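Long-range contact in alpha-Amylase (Thermotoga maritima, PDB 2B5D), which belongs to glycoside hydrolase family 57 and combines a (beta/alpha)7-type barrel with a largely helical C-terminal part: residues A[216-228]-A[330-344]. Numbering follows the deposited sequence.
Sequences EQPRYGVYRPIMT and QARRLMDIMGVEPVI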
loop_
_atom_site.group_PDB
_atom_site.type_symbol
_atom_site.label_atom_id
_atom_site.label_comp_id
_atom_site.label_asym_id
_atom_site.label_seq_id
_atom_site.Cartn_x
_atom_site.Cartn_y
_atom_site.Cartn_z
ATOM N N GLU A 216 44.910 15.359 -16.909
ATOM C CA GLU A 216 46.151 15.204 -16.137
ATOM C C GLU A 216 45.825 15.446 -14.673
ATOM O O GLU A 216 45.211 16.470 -14.327
ATOM C CB GLU A 216 47.241 16.185 -16.605
ATOM C CG GLU A 216 48.685 15.661 -16.445
ATOM C CD GLU A 216 49.779 16.735 -16.789
ATOM O OE1 GLU A 216 50.297 16.703 -17.943
ATOM O OE2 GLU A 216 50.105 17.601 -15.924
ATOM N N GLN A 217 46.245 14.502 -13.813
ATOM C CA GLN A 217 45.936 14.579 -12.396
ATOM C C GLN A 217 46.678 15.771 -11.821
ATOM O O GLN A 217 47.827 15.998 -12.147
ATOM C CB GLN A 217 46.334 13.300 -11.649
ATOM C CG GLN A 217 45.513 12.044 -11.976
ATOM C CD GLN A 217 45.712 10.929 -10.924
ATOM O OE1 GLN A 217 44.925 9.961 -10.828
ATOM N NE2 GLN A 217 46.788 11.052 -10.150
ATOM N N PRO A 218 46.006 16.575 -10.996
ATOM C CA PRO A 218 46.704 17.578 -10.174
ATOM C C PRO A 218 47.943 17.058 -9.430
ATOM O O PRO A 218 47.900 15.993 -8.806
ATOM C CB PRO A 218 45.636 17.998 -9.191
ATOM C CG PRO A 218 44.349 17.873 -9.998
ATOM C CD PRO A 218 44.545 16.654 -10.860
ATOM N N ARG A 219 49.011 17.851 -9.433
ATOM C CA ARG A 219 50.322 17.352 -9.016
ATOM C C ARG A 219 50.390 17.005 -7.533
ATOM O O ARG A 219 50.959 15.967 -7.180
ATOM C CB ARG A 219 51.452 18.277 -9.455
ATOM C CG ARG A 219 51.582 19.623 -8.741
ATOM C CD ARG A 219 52.849 20.386 -9.273
ATOM N NE ARG A 219 52.647 21.810 -9.029
ATOM C CZ ARG A 219 52.111 22.648 -9.921
ATOM N NH1 ARG A 219 51.856 23.911 -9.586
ATOM N NH2 ARG A 219 51.821 22.193 -11.132
ATOM N N TYR A 220 49.785 17.865 -6.709
ATOM C CA TYR A 220 49.595 17.639 -5.304
ATOM C C TYR A 220 48.347 16.834 -4.903
ATOM O O TYR A 220 47.877 17.023 -3.805
ATOM C CB TYR A 220 49.562 18.989 -4.579
ATOM C CG TYR A 220 50.830 19.785 -4.805
ATOM C CD1 TYR A 220 50.784 21.083 -5.331
ATOM C CD2 TYR A 220 52.092 19.211 -4.523
ATOM C CE1 TYR A 220 51.961 21.818 -5.556
ATOM C CE2 TYR A 220 53.273 19.904 -4.755
ATOM C CZ TYR A 220 53.202 21.210 -5.269
ATOM O OH TYR A 220 54.364 21.892 -5.471
ATOM N N GLY A 221 47.821 15.970 -5.772
ATOM C CA GLY A 221 46.523 15.308 -5.572
ATOM C C GLY A 221 45.407 16.122 -4.928
ATOM O O GLY A 221 45.199 17.285 -5.300
ATOM N N VAL A 222 44.702 15.556 -3.934
ATOM C CA VAL A 222 43.571 16.254 -3.337
ATOM C C VAL A 222 43.959 17.189 -2.250
ATOM O O VAL A 222 43.098 17.809 -1.628
ATOM C CB VAL A 222 42.469 15.296 -2.808
ATOM C CG1 VAL A 222 41.896 14.521 -3.949
ATOM C CG2 VAL A 222 43.013 14.318 -1.657
ATOM N N TYR A 223 45.264 17.310 -2.018
ATOM C CA TYR A 223 45.805 18.082 -0.873
ATOM C C TYR A 223 46.261 19.502 -1.197
ATOM O O TYR A 223 46.860 20.181 -0.362
ATOM C CB TYR A 223 46.964 17.284 -0.185
ATOM C CG TYR A 223 46.432 15.934 0.218
ATOM C CD1 TYR A 223 45.496 15.826 1.251
ATOM C CD2 TYR A 223 46.807 14.779 -0.481
ATOM C CE1 TYR A 223 44.963 14.569 1.620
ATOM C CE2 TYR A 223 46.305 13.546 -0.118
ATOM C CZ TYR A 223 45.378 13.449 0.916
ATOM O OH TYR A 223 44.828 12.233 1.214
ATOM N N ARG A 224 45.936 19.959 -2.391
ATOM C CA ARG A 224 45.867 21.397 -2.654
ATOM C C ARG A 224 44.672 21.689 -3.599
ATOM O O ARG A 224 44.416 20.913 -4.530
ATOM C CB ARG A 224 47.214 21.857 -3.244
ATOM C CG ARG A 224 48.198 22.290 -2.081
ATOM C CD ARG A 224 49.484 22.812 -2.583
ATOM N NE ARG A 224 49.597 24.284 -2.710
ATOM C CZ ARG A 224 49.801 25.110 -1.687
ATOM N NH1 ARG A 224 49.844 24.649 -0.440
ATOM N NH2 ARG A 224 49.925 26.405 -1.908
ATOM N N PRO A 225 43.982 22.818 -3.396
ATOM C CA PRO A 225 42.993 23.248 -4.376
ATOM C C PRO A 225 43.617 23.440 -5.761
ATOM O O PRO A 225 44.829 23.573 -5.905
ATOM C CB PRO A 225 42.552 24.621 -3.852
ATOM C CG PRO A 225 43.674 25.055 -2.946
ATOM C CD PRO A 225 44.085 23.771 -2.290
ATOM N N ILE A 226 42.796 23.410 -6.783
ATOM C CA ILE A 226 43.265 23.780 -8.099
ATOM C C ILE A 226 42.457 25.005 -8.452
ATOM O O ILE A 226 41.523 25.343 -7.734
ATOM C CB ILE A 226 43.012 22.674 -9.144
ATOM C CG1 ILE A 226 41.493 22.496 -9.355
ATOM C CG2 ILE A 226 43.846 21.426 -8.797
ATOM C CD1 ILE A 226 41.117 21.623 -10.496
ATOM N N MET A 227 42.815 25.659 -9.550
ATOM C CA MET A 227 42.037 26.806 -10.081
ATOM C C MET A 227 41.600 26.373 -11.457
ATOM O O MET A 227 42.427 25.823 -12.187
ATOM C CB MET A 227 42.919 28.021 -10.196
ATOM C CG MET A 227 42.093 29.318 -10.388
ATOM S SD MET A 227 43.166 30.585 -11.141
ATOM C CE MET A 227 43.141 31.747 -9.778
ATOM N N THR A 228 40.304 26.468 -11.780
ATOM C CA THR A 228 39.901 26.170 -13.194
ATOM C C THR A 228 40.436 27.217 -14.194
ATOM O O THR A 228 40.729 28.354 -13.785
ATOM C CB THR A 228 38.409 26.168 -13.353
ATOM O OG1 THR A 228 37.916 27.455 -12.913
ATOM C CG2 THR A 228 37.846 25.000 -12.499
ATOM N N GLN A 330 49.294 12.343 9.013
ATOM C CA GLN A 330 49.043 12.544 7.553
ATOM C C GLN A 330 49.685 13.858 7.033
ATOM O O GLN A 330 50.357 13.848 6.017
ATOM C CB GLN A 330 47.545 12.409 7.238
ATOM C CG GLN A 330 47.104 12.884 5.806
ATOM C CD GLN A 330 45.601 13.031 5.692
ATOM O OE1 GLN A 330 44.959 13.718 6.496
ATOM N NE2 GLN A 330 45.038 12.399 4.692
ATOM N N ALA A 331 49.556 14.935 7.797
ATOM C CA ALA A 331 50.214 16.171 7.493
ATOM C C ALA A 331 51.732 16.047 7.308
ATOM O O ALA A 331 52.294 16.531 6.301
ATOM C CB ALA A 331 49.886 17.239 8.550
ATOM N N ARG A 332 52.401 15.398 8.275
ATOM C CA ARG A 332 53.848 15.333 8.280
ATOM C C ARG A 332 54.322 14.549 7.079
ATOM O O ARG A 332 55.249 14.981 6.384
ATOM C CB ARG A 332 54.365 14.712 9.588
ATOM C CG ARG A 332 54.338 15.659 10.815
ATOM C CD ARG A 332 55.143 15.024 11.975
ATOM N NE ARG A 332 54.681 13.644 12.191
ATOM C CZ ARG A 332 53.835 13.283 13.153
ATOM N NH1 ARG A 332 53.387 14.191 14.036
ATOM N NH2 ARG A 332 53.459 12.010 13.240
ATOM N N ARG A 333 53.682 13.415 6.825
ATOM C CA ARG A 333 53.991 12.590 5.676
ATOM C C ARG A 333 53.832 13.382 4.348
ATOM O O ARG A 333 54.616 13.207 3.409
ATOM C CB ARG A 333 53.038 11.400 5.693
ATOM C CG ARG A 333 53.097 10.490 4.481
ATOM C CD ARG A 333 52.152 9.306 4.639
ATOM N NE ARG A 333 50.749 9.583 4.304
ATOM C CZ ARG A 333 49.728 9.570 5.169
ATOM N NH1 ARG A 333 49.917 9.284 6.475
ATOM N NH2 ARG A 333 48.504 9.827 4.722
ATOM N N LEU A 334 52.802 14.230 4.280
ATOM C CA LEU A 334 52.466 14.975 3.074
ATOM C C LEU A 334 53.418 16.135 2.859
ATOM O O LEU A 334 53.850 16.336 1.754
ATOM C CB LEU A 334 51.025 15.506 3.132
ATOM C CG LEU A 334 49.828 14.890 2.383
ATOM C CD1 LEU A 334 50.039 13.532 1.774
ATOM C CD2 LEU A 334 48.573 14.946 3.280
ATOM N N MET A 335 53.701 16.913 3.907
ATOM C CA MET A 335 54.709 17.973 3.853
ATOM C C MET A 335 56.032 17.409 3.321
ATOM O O MET A 335 56.627 17.942 2.361
ATOM C CB MET A 335 54.895 18.622 5.230
ATOM C CG MET A 335 53.973 19.792 5.453
ATOM S SD MET A 335 53.829 20.561 7.088
ATOM C CE MET A 335 53.299 19.163 8.113
ATOM N N ASP A 336 56.472 16.301 3.911
ATOM C CA ASP A 336 57.717 15.691 3.505
ATOM C C ASP A 336 57.704 15.239 2.028
ATOM O O ASP A 336 58.711 15.382 1.341
ATOM C CB ASP A 336 58.120 14.576 4.484
ATOM C CG ASP A 336 59.260 13.704 3.942
ATOM O OD1 ASP A 336 60.469 14.070 4.112
ATOM O OD2 ASP A 336 58.931 12.648 3.338
ATOM N N ILE A 337 56.578 14.719 1.537
ATOM C CA ILE A 337 56.465 14.308 0.120
ATOM C C ILE A 337 56.196 15.484 -0.862
ATOM O O ILE A 337 56.605 15.418 -2.030
ATOM C CB ILE A 337 55.414 13.188 -0.076
ATOM C CG1 ILE A 337 55.988 11.833 0.313
ATOM C CG2 ILE A 337 54.945 13.085 -1.534
ATOM C CD1 ILE A 337 54.913 10.747 0.553
ATOM N N MET A 338 55.550 16.550 -0.381
ATOM C CA MET A 338 55.052 17.631 -1.233
ATOM C C MET A 338 55.969 18.823 -1.284
ATOM O O MET A 338 56.200 19.358 -2.353
ATOM C CB MET A 338 53.682 18.143 -0.752
ATOM C CG MET A 338 52.561 17.139 -0.924
ATOM S SD MET A 338 50.907 17.729 -0.491
ATOM C CE MET A 338 50.174 16.468 -1.542
ATOM N N GLY A 339 56.422 19.291 -0.125
ATOM C CA GLY A 339 57.275 20.455 -0.089
ATOM C C GLY A 339 56.471 21.727 0.079
ATOM O O GLY A 339 57.014 22.846 0.140
ATOM N N VAL A 340 55.158 21.572 0.137
ATOM C CA VAL A 340 54.318 22.681 0.572
ATOM C C VAL A 340 53.256 22.150 1.563
ATOM O O VAL A 340 53.091 20.936 1.729
ATOM C CB VAL A 340 53.750 23.463 -0.645
ATOM C CG1 VAL A 340 52.778 22.585 -1.492
ATOM C CG2 VAL A 340 53.144 24.802 -0.187
ATOM N N GLU A 341 52.594 23.059 2.253
ATOM C CA GLU A 341 51.575 22.707 3.228
ATOM C C GLU A 341 50.335 22.020 2.565
ATOM O O GLU A 341 49.705 22.593 1.672
ATOM C CB GLU A 341 51.172 23.971 4.002
ATOM C CG GLU A 341 52.262 24.503 4.952
ATOM C CD GLU A 341 52.135 26.017 5.269
ATOM O OE1 GLU A 341 52.250 26.406 6.466
ATOM O OE2 GLU A 341 51.932 26.824 4.311
ATOM N N PRO A 342 49.990 20.780 3.011
ATOM C CA PRO A 342 48.769 20.132 2.532
ATOM C C PRO A 342 47.542 20.863 3.058
ATOM O O PRO A 342 47.590 21.509 4.121
ATOM C CB PRO A 342 48.863 18.721 3.090
ATOM C CG PRO A 342 49.763 18.877 4.329
ATOM C CD PRO A 342 50.728 19.954 3.994
ATOM N N VAL A 343 46.474 20.878 2.264
ATOM C CA VAL A 343 45.194 21.258 2.840
ATOM C C VAL A 343 44.257 20.072 2.763
ATOM O O VAL A 343 44.035 19.478 1.729
ATOM C CB VAL A 343 44.651 22.715 2.462
ATOM C CG1 VAL A 343 45.504 23.412 1.449
ATOM C CG2 VAL A 343 43.153 22.751 2.141
ATOM N N ILE A 344 43.839 19.641 3.932
ATOM C CA ILE A 344 43.158 18.364 4.061
ATOM C C ILE A 344 41.717 18.760 4.121
ATOM O O ILE A 344 41.299 19.513 5.053
ATOM C CB ILE A 344 43.678 17.589 5.326
ATOM C CG1 ILE A 344 45.143 17.160 5.067
ATOM C CG2 ILE A 344 42.756 16.457 5.646
ATOM C CD1 ILE A 344 46.005 16.853 6.320
HETATM O O HOH W 1 46.900 11.323 2.665
#
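The Y223 ring is sandwiched: L334 CD2 sits over the centre of one face, 3.8 Å from the ring centroid in a CH-pi contact, while V222 CG2 of its own segment covers the opposite face and V343 O lies at the edge, near the ring plane. The contact joins the loop that leads into strand 226-227 to a helix-to-strand connection of the family 57 (beta/alpha)-barrel, where helix 309-338 ends at M338, G339 takes positive phi and the chain turns into strand 343-349, beside strand 3-11. The ring of Y220, three residues before Y223, takes V340 CG1 over one face, toward the rim, and R219 CG over the centre of the other; M338 SD approaches it obliquely, 5.4 Å from the centroid, as a Met-aromatic contact. The R224 guanidinium has V340 CG2 over one face and E341 O at its edge. A nearly straight bond from V343 N to Y223 O, 2.7 Å long at 174°, ties the backbones, with P342 CA touching the same oxygen. R224 NH1 reaches E341 O at 3.0 Å, a weak, bent bond (129°), while its NH2 binds E391 O. M338 is extended beyond CG, which brings its methyl into the corner formed by the two tyrosines: CE packs 3.6 Å from Y223 CB and also touches Y220 O. Polar ends are held by further residues, Y220 OH by E391 and both Y223 OH and Q330 NE2 by the carboxylate of D238. With CG anti to the backbone N (chi1 168°), the Q330 side chain runs out to the phenol end of Y223. One water joins them, donating to Y223 OH at 2.7 Å and accepting from Q330 NE2 at 3.0 Å and, weakly, from R333 NH2.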